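PDB 2HG2: aldehyde dehydrogenase A from Escherichia coli, which oxidises L-lactaldehyde to L-lactate with NAD+, also acts on glycolaldehyde and L-glyceraldehyde, and serves in L-fucose and L-rhamnose breakdown. Local coordinates for residues Asp110-Met115 with Arg161-Ala166; Ala223-Thr228 with Thr246-Glu251; Glu267-Ala272 with Asp299-Arg304. All coordinates share one frame; numbering follows the deposited sequence.

Contact 1: Asp110-Met115 with Arg161-Ala166; sequences DYIDYM and RKMAPA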
loop_
_atom_site.group_PDB
_atom_site.type_symbol
_atom_site.label_atom_id
_atom_site.label_comp_id
_atom_site.label_asym_id
_atom_site.label_seq_id
_atom_site.Cartn_x
_atom_site.Cartn_y
_atom_site.Cartn_z
ATOM N N ASP A 110 -22.274 -13.353 3.533
ATOM C CA ASP A 110 -20.891 -13.265 4.006
ATOM C C ASP A 110 -20.124 -12.199 3.233
ATOM O O ASP A 110 -19.310 -11.472 3.791
ATOM C CB ASP A 110 -20.176 -14.608 3.853
ATOM C CG ASP A 110 -20.703 -15.662 4.804
ATOM O OD1 ASP A 110 -21.352 -15.296 5.809
ATOM O OD2 ASP A 110 -20.459 -16.862 4.550
ATOM N N TYR A 111 -20.396 -12.111 1.940
ATOM C CA TYR A 111 -19.749 -11.136 1.080
ATOM C C TYR A 111 -20.103 -9.723 1.527
ATOM O O TYR A 111 -19.239 -8.852 1.618
ATOM C CB TYR A 111 -20.194 -11.358 -0.362
ATOM C CG TYR A 111 -19.435 -10.540 -1.370
ATOM C CD1 TYR A 111 -19.814 -9.229 -1.662
ATOM C CD2 TYR A 111 -18.355 -11.089 -2.066
ATOM C CE1 TYR A 111 -19.144 -8.489 -2.627
ATOM C CE2 TYR A 111 -17.681 -10.354 -3.035
ATOM C CZ TYR A 111 -18.084 -9.060 -3.312
ATOM O OH TYR A 111 -17.446 -8.350 -4.294
ATOM N N ILE A 112 -21.381 -9.491 1.800
ATOM C CA ILE A 112 -21.804 -8.175 2.251
ATOM C C ILE A 112 -21.064 -7.812 3.541
ATOM O O ILE A 112 -20.580 -6.694 3.681
ATOM C CB ILE A 112 -23.329 -8.132 2.480
ATOM C CG1 ILE A 112 -24.045 -8.261 1.127
ATOM C CG2 ILE A 112 -23.720 -6.843 3.198
ATOM C CD1 ILE A 112 -25.559 -8.357 1.210
ATOM N N ASP A 113 -20.959 -8.759 4.474
ATOM C CA ASP A 113 -20.260 -8.496 5.731
ATOM C C ASP A 113 -18.782 -8.206 5.484
ATOM O O ASP A 113 -18.212 -7.297 6.089
ATOM C CB ASP A 113 -20.383 -9.681 6.699
ATOM C CG ASP A 113 -21.763 -9.785 7.332
ATOM O OD1 ASP A 113 -22.425 -8.739 7.516
ATOM O OD2 ASP A 113 -22.180 -10.914 7.666
ATOM N N TYR A 114 -18.161 -8.988 4.606
ATOM C CA TYR A 114 -16.755 -8.789 4.283
ATOM C C TYR A 114 -16.527 -7.373 3.743
ATOM O O TYR A 114 -15.580 -6.706 4.142
ATOM C CB TYR A 114 -16.286 -9.823 3.250
ATOM C CG TYR A 114 -15.015 -9.424 2.542
ATOM C CD1 TYR A 114 -13.764 -9.612 3.133
ATOM C CD2 TYR A 114 -15.065 -8.813 1.295
ATOM C CE1 TYR A 114 -12.588 -9.194 2.487
ATOM C CE2 TYR A 114 -13.906 -8.392 0.648
ATOM C CZ TYR A 114 -12.675 -8.582 1.245
ATOM O OH TYR A 114 -11.546 -8.142 0.591
ATOM N N MET A 115 -17.397 -6.917 2.845
ATOM C CA MET A 115 -17.262 -5.574 2.268
ATOM C C MET A 115 -17.487 -4.465 3.288
ATOM O O MET A 115 -16.840 -3.415 3.222
ATOM C CB MET A 115 -18.228 -5.388 1.099
ATOM C CG MET A 115 -17.759 -6.030 -0.192
ATOM S SD MET A 115 -16.297 -5.215 -0.914
ATOM C CE MET A 115 -15.770 -6.441 -2.071
ATOM N N ARG A 161 -22.432 -8.042 -4.972
ATOM C CA ARG A 161 -21.131 -7.793 -5.574
ATOM C C ARG A 161 -21.020 -6.355 -6.053
ATOM O O ARG A 161 -19.927 -5.801 -6.097
ATOM C CB ARG A 161 -20.884 -8.761 -6.733
ATOM C CG ARG A 161 -19.598 -8.514 -7.506
ATOM C CD ARG A 161 -19.342 -9.622 -8.533
ATOM N NE ARG A 161 -18.301 -10.540 -8.087
ATOM C CZ ARG A 161 -17.908 -11.619 -8.759
ATOM N NH1 ARG A 161 -18.470 -11.931 -9.921
ATOM N NH2 ARG A 161 -16.943 -12.383 -8.269
ATOM N N LYS A 162 -22.157 -5.753 -6.395
ATOM C CA LYS A 162 -22.174 -4.370 -6.859
ATOM C C LYS A 162 -22.641 -3.365 -5.799
ATOM O O LYS A 162 -22.000 -2.334 -5.615
ATOM C CB LYS A 162 -23.054 -4.240 -8.105
ATOM C CG LYS A 162 -22.606 -5.119 -9.263
ATOM C CD LYS A 162 -23.473 -4.902 -10.494
ATOM C CE LYS A 162 -23.152 -5.914 -11.595
ATOM N NZ LYS A 162 -21.728 -5.871 -12.056
ATOM N N MET A 163 -23.734 -3.657 -5.096
ATOM C CA MET A 163 -24.246 -2.720 -4.092
ATOM C C MET A 163 -23.431 -2.571 -2.799
ATOM O O MET A 163 -23.326 -1.465 -2.266
ATOM C CB MET A 163 -25.709 -3.050 -3.749
ATOM C CG MET A 163 -25.933 -4.198 -2.767
ATOM S SD MET A 163 -26.012 -3.649 -1.038
ATOM C CE MET A 163 -24.959 -4.811 -0.265
ATOM N N ALA A 164 -22.854 -3.661 -2.297
ATOM C CA ALA A 164 -22.070 -3.598 -1.061
ATOM C C ALA A 164 -20.859 -2.658 -1.181
ATOM O O ALA A 164 -20.695 -1.746 -0.365
ATOM C CB ALA A 164 -21.620 -5.007 -0.644
ATOM N N PRO A 165 -19.998 -2.867 -2.193
ATOM C CA PRO A 165 -18.822 -1.997 -2.366
ATOM C C PRO A 165 -19.280 -0.557 -2.624
ATOM O O PRO A 165 -18.718 0.398 -2.091
ATOM C CB PRO A 165 -18.124 -2.578 -3.593
ATOM C CG PRO A 165 -18.669 -3.973 -3.709
ATOM C CD PRO A 165 -20.089 -3.853 -3.281
ATOM N N ALA A 166 -20.321 -0.420 -3.443
ATOM C CA ALA A 166 -20.875 0.888 -3.795
ATOM C C ALA A 166 -21.358 1.663 -2.573
ATOM O O ALA A 166 -20.977 2.821 -2.368
ATOM C CB ALA A 166 -22.029 0.719 -4.783
HETATM O O HOH W 1 -17.020 -5.908 -6.108
#

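Contact 2: Ala223-Thr228 with Thr246-Glu251; sequences AMVSMT and TKVCLE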
loop_
_atom_site.group_PDB
_atom_site.type_symbol
_atom_site.label_atom_id
_atom_site.label_comp_id
_atom_site.label_asym_id
_atom_site.label_seq_id
_atom_site.Cartn_x
_atom_site.Cartn_y
_atom_site.Cartn_z
ATOM N N ALA A 223 -22.537 8.205 -12.395
ATOM C CA ALA A 223 -21.088 8.346 -12.374
ATOM C C ALA A 223 -20.440 7.071 -12.914
ATOM O O ALA A 223 -19.356 7.108 -13.509
ATOM C CB ALA A 223 -20.613 8.628 -10.960
ATOM N N MET A 224 -21.106 5.939 -12.706
ATOM C CA MET A 224 -20.585 4.674 -13.198
ATOM C C MET A 224 -21.659 3.618 -13.366
ATOM O O MET A 224 -22.548 3.473 -12.522
ATOM C CB MET A 224 -19.497 4.116 -12.272
ATOM C CG MET A 224 -18.952 2.753 -12.744
ATOM S SD MET A 224 -17.538 2.102 -11.805
ATOM C CE MET A 224 -18.372 1.413 -10.360
ATOM N N VAL A 225 -21.572 2.884 -14.467
ATOM C CA VAL A 225 -22.510 1.810 -14.716
ATOM C C VAL A 225 -21.718 0.519 -14.635
ATOM O O VAL A 225 -20.659 0.387 -15.243
ATOM C CB VAL A 225 -23.186 1.915 -16.103
ATOM C CG1 VAL A 225 -22.138 1.985 -17.211
ATOM C CG2 VAL A 225 -24.097 0.717 -16.305
ATOM N N SER A 226 -22.228 -0.420 -13.849
ATOM C CA SER A 226 -21.581 -1.700 -13.674
ATOM C C SER A 226 -22.528 -2.744 -14.224
ATOM O O SER A 226 -23.709 -2.772 -13.871
ATOM C CB SER A 226 -21.313 -1.948 -12.186
ATOM O OG SER A 226 -20.650 -3.185 -11.983
ATOM N N MET A 227 -22.017 -3.602 -15.097
ATOM C CA MET A 227 -22.854 -4.634 -15.681
ATOM C C MET A 227 -22.126 -5.945 -15.932
ATOM O O MET A 227 -20.945 -5.974 -16.281
ATOM C CB MET A 227 -23.479 -4.124 -16.987
ATOM C CG MET A 227 -24.172 -5.195 -17.810
ATOM S SD MET A 227 -23.027 -6.069 -18.899
ATOM C CE MET A 227 -24.086 -6.524 -20.237
ATOM N N THR A 228 -22.851 -7.035 -15.737
ATOM C CA THR A 228 -22.317 -8.364 -15.961
ATOM C C THR A 228 -23.269 -9.029 -16.943
ATOM O O THR A 228 -24.484 -8.998 -16.747
ATOM C CB THR A 228 -22.267 -9.166 -14.655
ATOM O OG1 THR A 228 -21.379 -8.518 -13.739
ATOM C CG2 THR A 228 -21.768 -10.579 -14.913
ATOM N N THR A 246 -19.298 8.330 -19.215
ATOM C CA THR A 246 -19.641 7.614 -17.996
ATOM C C THR A 246 -18.680 6.442 -17.810
ATOM O O THR A 246 -18.375 5.714 -18.755
ATOM C CB THR A 246 -21.088 7.094 -18.065
ATOM O OG1 THR A 246 -21.978 8.205 -18.248
ATOM C CG2 THR A 246 -21.457 6.363 -16.782
ATOM N N LYS A 247 -18.192 6.269 -16.591
ATOM C CA LYS A 247 -17.264 5.185 -16.298
ATOM C C LYS A 247 -17.997 3.842 -16.362
ATOM O O LYS A 247 -19.182 3.761 -16.028
ATOM C CB LYS A 247 -16.656 5.389 -14.896
ATOM C CG LYS A 247 -15.640 4.331 -14.497
ATOM C CD LYS A 247 -15.167 4.467 -13.042
ATOM C CE LYS A 247 -14.122 3.387 -12.733
ATOM N NZ LYS A 247 -13.653 3.339 -11.313
ATOM N N VAL A 248 -17.311 2.796 -16.816
ATOM C CA VAL A 248 -17.938 1.482 -16.865
ATOM C C VAL A 248 -17.134 0.416 -16.132
ATOM O O VAL A 248 -15.911 0.502 -15.995
ATOM C CB VAL A 248 -18.168 0.975 -18.314
ATOM C CG1 VAL A 248 -19.013 1.969 -19.090
ATOM C CG2 VAL A 248 -16.829 0.718 -19.000
ATOM N N CYS A 249 -17.853 -0.590 -15.658
ATOM C CA CYS A 249 -17.268 -1.724 -14.963
ATOM C C CYS A 249 -18.015 -2.903 -15.583
ATOM O O CYS A 249 -19.201 -3.116 -15.318
ATOM C CB CYS A 249 -17.544 -1.624 -13.464
ATOM S SG CYS A 249 -16.743 -2.903 -12.480
ATOM N N LEU A 250 -17.323 -3.653 -16.428
ATOM C CA LEU A 250 -17.939 -4.767 -17.129
ATOM C C LEU A 250 -17.257 -6.111 -16.885
ATOM O O LEU A 250 -16.038 -6.200 -16.802
ATOM C CB LEU A 250 -17.946 -4.460 -18.631
ATOM C CG LEU A 250 -18.461 -3.065 -19.024
ATOM C CD1 LEU A 250 -18.202 -2.794 -20.504
ATOM C CD2 LEU A 250 -19.948 -2.965 -18.703
ATOM N N GLU A 251 -18.072 -7.151 -16.758
ATOM C CA GLU A 251 -17.599 -8.517 -16.570
ATOM C C GLU A 251 -18.423 -9.237 -17.630
ATOM O O GLU A 251 -19.632 -9.408 -17.471
ATOM C CB GLU A 251 -17.953 -9.009 -15.170
ATOM C CG GLU A 251 -17.110 -10.179 -14.691
ATOM C CD GLU A 251 -17.740 -11.528 -14.972
ATOM O OE1 GLU A 251 -17.992 -12.272 -13.993
ATOM O OE2 GLU A 251 -17.982 -11.849 -16.159
#

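Contact 3: Glu267-Ala272 with Asp299-Arg304; sequences ELAVKA and DQFVNR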
loop_
_atom_site.group_PDB
_atom_site.type_symbol
_atom_site.label_atom_id
_atom_site.label_comp_id
_atom_site.label_asym_id
_atom_site.label_seq_id
_atom_site.Cartn_x
_atom_site.Cartn_y
_atom_site.Cartn_z
ATOM N N GLU A 267 -6.854 -37.896 -10.741
ATOM C CA GLU A 267 -8.075 -37.921 -9.948
ATOM C C GLU A 267 -8.560 -36.518 -9.586
ATOM O O GLU A 267 -9.740 -36.194 -9.755
ATOM C CB GLU A 267 -7.831 -38.749 -8.684
ATOM C CG GLU A 267 -7.158 -40.088 -8.978
ATOM C CD GLU A 267 -6.694 -40.813 -7.725
ATOM O OE1 GLU A 267 -5.960 -40.196 -6.917
ATOM O OE2 GLU A 267 -7.058 -42.000 -7.553
ATOM N N LEU A 268 -7.643 -35.692 -9.093
ATOM C CA LEU A 268 -7.956 -34.319 -8.705
ATOM C C LEU A 268 -8.423 -33.475 -9.890
ATOM O O LEU A 268 -9.437 -32.780 -9.813
ATOM C CB LEU A 268 -6.725 -33.676 -8.063
ATOM C CG LEU A 268 -6.706 -32.155 -7.885
ATOM C CD1 LEU A 268 -7.940 -31.681 -7.115
ATOM C CD2 LEU A 268 -5.424 -31.768 -7.159
ATOM N N ALA A 269 -7.678 -33.546 -10.986
ATOM C CA ALA A 269 -8.008 -32.788 -12.187
ATOM C C ALA A 269 -9.403 -33.092 -12.724
ATOM O O ALA A 269 -10.165 -32.177 -13.024
ATOM C CB ALA A 269 -6.967 -33.053 -13.271
ATOM N N VAL A 270 -9.738 -34.373 -12.846
ATOM C CA VAL A 270 -11.048 -34.754 -13.370
ATOM C C VAL A 270 -12.181 -34.199 -12.514
ATOM O O VAL A 270 -13.185 -33.721 -13.034
ATOM C CB VAL A 270 -11.194 -36.292 -13.469
ATOM C CG1 VAL A 270 -12.598 -36.655 -13.947
ATOM C CG2 VAL A 270 -10.156 -36.850 -14.434
ATOM N N LYS A 271 -12.011 -34.269 -11.199
ATOM C CA LYS A 271 -13.015 -33.770 -10.266
ATOM C C LYS A 271 -13.165 -32.252 -10.377
ATOM O O LYS A 271 -14.277 -31.728 -10.405
ATOM C CB LYS A 271 -12.626 -34.145 -8.833
ATOM C CG LYS A 271 -13.577 -33.626 -7.771
ATOM C CD LYS A 271 -13.121 -34.049 -6.378
ATOM C CE LYS A 271 -14.070 -33.535 -5.304
ATOM N NZ LYS A 271 -13.665 -34.010 -3.948
ATOM N N ALA A 272 -12.037 -31.554 -10.446
ATOM C CA ALA A 272 -12.052 -30.102 -10.546
ATOM C C ALA A 272 -12.745 -29.635 -11.826
ATOM O O ALA A 272 -13.622 -28.774 -11.783
ATOM C CB ALA A 272 -10.623 -29.559 -10.486
ATOM N N ASP A 299 -5.570 -40.521 -23.050
ATOM C CA ASP A 299 -6.407 -41.714 -22.914
ATOM C C ASP A 299 -7.010 -41.887 -21.524
ATOM O O ASP A 299 -8.227 -41.980 -21.380
ATOM C CB ASP A 299 -5.611 -42.966 -23.293
ATOM C CG ASP A 299 -5.264 -43.012 -24.772
ATOM O OD1 ASP A 299 -6.188 -42.868 -25.608
ATOM O OD2 ASP A 299 -4.074 -43.200 -25.101
ATOM N N GLN A 300 -6.157 -41.932 -20.506
ATOM C CA GLN A 300 -6.621 -42.085 -19.131
ATOM C C GLN A 300 -7.594 -40.972 -18.751
ATOM O O GLN A 300 -8.717 -41.238 -18.310
ATOM C CB GLN A 300 -5.439 -42.048 -18.163
ATOM C CG GLN A 300 -4.508 -43.239 -18.232
ATOM C CD GLN A 300 -3.167 -42.952 -17.576
ATOM O OE1 GLN A 300 -2.322 -42.253 -18.141
ATOM N NE2 GLN A 300 -2.971 -43.478 -16.370
ATOM N N PHE A 301 -7.154 -39.728 -18.926
ATOM C CA PHE A 301 -7.967 -38.564 -18.581
ATOM C C PHE A 301 -9.346 -38.565 -19.226
ATOM O O PHE A 301 -10.353 -38.384 -18.546
ATOM C CB PHE A 301 -7.250 -37.261 -18.961
ATOM C CG PHE A 301 -8.019 -36.023 -18.585
ATOM C CD1 PHE A 301 -7.988 -35.538 -17.282
ATOM C CD2 PHE A 301 -8.822 -35.379 -19.519
ATOM C CE1 PHE A 301 -8.750 -34.431 -16.914
ATOM C CE2 PHE A 301 -9.589 -34.272 -19.161
ATOM C CZ PHE A 301 -9.554 -33.798 -17.855
ATOM N N VAL A 302 -9.392 -38.760 -20.538
ATOM C CA VAL A 302 -10.666 -38.761 -21.241
ATOM C C VAL A 302 -11.619 -39.859 -20.768
ATOM O O VAL A 302 -12.832 -39.650 -20.735
ATOM C CB VAL A 302 -10.460 -38.884 -22.764
ATOM C CG1 VAL A 302 -11.801 -38.833 -23.473
ATOM C CG2 VAL A 302 -9.573 -37.752 -23.256
ATOM N N ASN A 303 -11.084 -41.021 -20.399
ATOM C CA ASN A 303 -11.930 -42.118 -19.922
ATOM C C ASN A 303 -12.604 -41.757 -18.603
ATOM O O ASN A 303 -13.828 -41.848 -18.476
ATOM C CB ASN A 303 -11.120 -43.411 -19.748
ATOM C CG ASN A 303 -10.694 -44.019 -21.074
ATOM O OD1 ASN A 303 -11.487 -44.101 -22.016
ATOM N ND2 ASN A 303 -9.444 -44.463 -21.151
ATOM N N ARG A 304 -11.806 -41.345 -17.624
ATOM C CA ARG A 304 -12.343 -40.968 -16.321
ATOM C C ARG A 304 -13.313 -39.802 -16.432
ATOM O O ARG A 304 -14.362 -39.795 -15.795
ATOM C CB ARG A 304 -11.216 -40.595 -15.363
ATOM C CG ARG A 304 -10.265 -41.731 -15.058
ATOM C CD ARG A 304 -9.474 -41.431 -13.796
ATOM N NE ARG A 304 -8.541 -42.500 -13.450
ATOM C CZ ARG A 304 -7.916 -42.587 -12.282
ATOM N NH1 ARG A 304 -8.130 -41.671 -11.344
ATOM N NH2 ARG A 304 -7.071 -43.584 -12.051
#

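Contact 1: Asp110-Met115 with Arg161-Ala166
Tyr111, Ile112 and Met115 of helix 98-116 meet the lactate-binding Arg161 and Met163, Ala164 and Pro165 of helix 155-168 in a buried, nearly parallel helix pair beside the lactate site of the aldehyde dehydrogenase fold. The short segments cross at -22° with their axes 9.1 Å apart, and no hydrogen bond joins them directly. Ala164 marks the close point: its methyl CB lies 3.8 Å from Met115 CB, and so small a side chain lets the backbones come near. Met115 then bends at chi2 and brings SD obliquely against the pyrrolidine, 3.9 Å from Pro165 CG. Met163 folds back from an unusual start, with CG between its backbone N and carbonyl carbon (chi1 80°), which brings CE crosswise to Ile112 CG1 at 3.8 Å. The Tyr111 ring stands at the earlier turn, where CE1 approaches Arg161 CA obliquely at 3.6 Å. Its OH meets Arg161 CG at 3.9 Å and lies off the edge of the guanidinium, near its plane, which is turned 74° from the ring. A water donates to Tyr111 OH (3.1 Å) and to Arg161 O (2.9 Å), bridging the helices. Tyr111 OH also hydrogen-bonds Asp461, which forms a salt bridge with Arg161 NH2; that same nitrogen pairs with Glu443, another lactate-binding residue. A phenylalanine in place of Tyr111 would probably leave Asp461 and the water without their hydroxyl partner and make Arg161 less firmly positioned. Around the pair, helix 65-81 packs on Ile112 through Ser76 and Ile79 and on Met163 through Leu72; Phe188 of helix 183-195 touches both, while Lys162 reaches strand 222-228.

Contact 2: Ala223-Thr228 with Thr246-Glu251
Val225 and Met227 exchange backbone hydrogen bonds with Lys247, Cys249 and Glu251, joining strands 222-228 and 247-251 as parallel neighbours in a beta-alpha-beta unit of the Rossmann-like NAD-binding domain; helix 231-242 makes the crossover. Val225 and Met227 each use both N and O, so the four firm bonds alternate in direction as parallel pairing demands. Met227 N to Cys249 O is the shortest at 2.9 Å, whereas Lys247 N to Ala223 O, where the first chain turns a corner, is weak at 3.4 Å. Supplementary CA-H...O contacts fill in between, among them Ser226 CA to Cys249 O at 3.2 Å.

Apolar contacts line both faces. On the face turned to helix 231-242, Val225 and Val248 stand next to each other with parallel side chains, their CG1 methyls 3.6 Å apart; further on, Leu250 CD2 leans back to within 4.1 Å of Met227 CB. On the other face the fully extended Lys247 chain crosses Met224 obliquely, its CD 3.6 Å from Met224 SD. Beside it, Ser226 OG touches Cys249 CB.

The polar ends find partners outside the two strands. Lys247 NZ reaches Glu468 O, and Ser226 OG and Thr228 OG1 share Lys162 of helix 155-168. Glu251 binds lactate and is the probable active-site glutamate. Its OE2 accepts a bond from Gly253 N, and OE1 makes a weak one with His449, another lactate-binding residue. Thr228 OG1 packs 3.7 Å from Glu251 CB. A bend at chi2 (-93°) swings the carboxylate past the threonine methyl, leaving Glu251 OE2 4.2 Å from Thr228 CG2.

Contact 3: Glu267-Ala272 with Asp299-Arg304
Val270 and Ala269 of helix 266-277 face Phe301 of helix 295-310 in the alpha/beta catalytic domain, where the first helix links parallel strands 257-260 and 290-294 and the second follows directly on strand 290-294. The segments run in broadly the same direction, crossing at -43° with axes 10.1 Å apart, wide enough for whole side chains to fill the gap. No hydrogen bond passes between them.

Val270 and Arg304 contribute most of the buried surface, and the Phe301 ring packs beside them. Phe301 has CG anti to the backbone N (chi1 -178°), which brings the end of the ring against Val270. There CE1 lies 3.7 Å from Val270 CG2, an oblique approach in which the two side chains run antiparallel, one along the other. The methyl of Ala269 comes to the ring edge instead, CB standing 4.3 Å from Phe301 CE1 near the ring plane. Val270 divides its branches: CG2 also covers Arg304 CB at 4.0 Å, while CG1 rests against Arg304 O at the same distance.

Toward solvent the contact turns polar. Arg304 extends from CG to NE and brings its guanidinium across the Glu267 side chain, whose CD lies in plane at the guanidinium edge. The carboxylate is turned 52° from that plane, and the salt bridge from Glu267 OE2 to Arg304 NH1 is long at 4.0 Å, so the charges probably attract one another without a tight grip.

Leu266 and Ile273 also touch Phe301, whose ring reaches Val291 and Val293 of strand 290-294, and Ala269 meets Tyr416 of strand 409-416. An apolar seam against the sheet with a charged outer border is thus formed between two helices of an alpha/beta fold: the first is the crossover helix of a beta-alpha-beta unit, and the second follows its last strand.

In the fold
Contacts 1 and 2 adjoin, with centres 16 Å apart, and meet through helix 155-168. Lys162 NZ probably hydrogen-bonds Ser226 OG at 2.9 Å and Thr228 OG1 at 3.2 Å, tying that helix to the sheet. Its neighbour Arg161 brings NH1 to 4.1 Å from Glu251 OE1. Each of these two contacts supplies one lactate-binding residue, Arg161 or Glu251, to a common site that also includes Asn286, Glu443 and His449. Contact 3 stands apart: its centre is 36 Å from that of contact 1 and 39 Å from that of contact 2, with nearest atoms about 17 Å away in both cases. Even so, the chain between its segments carries Cys285, the probable active-site cysteine, back to Glu251.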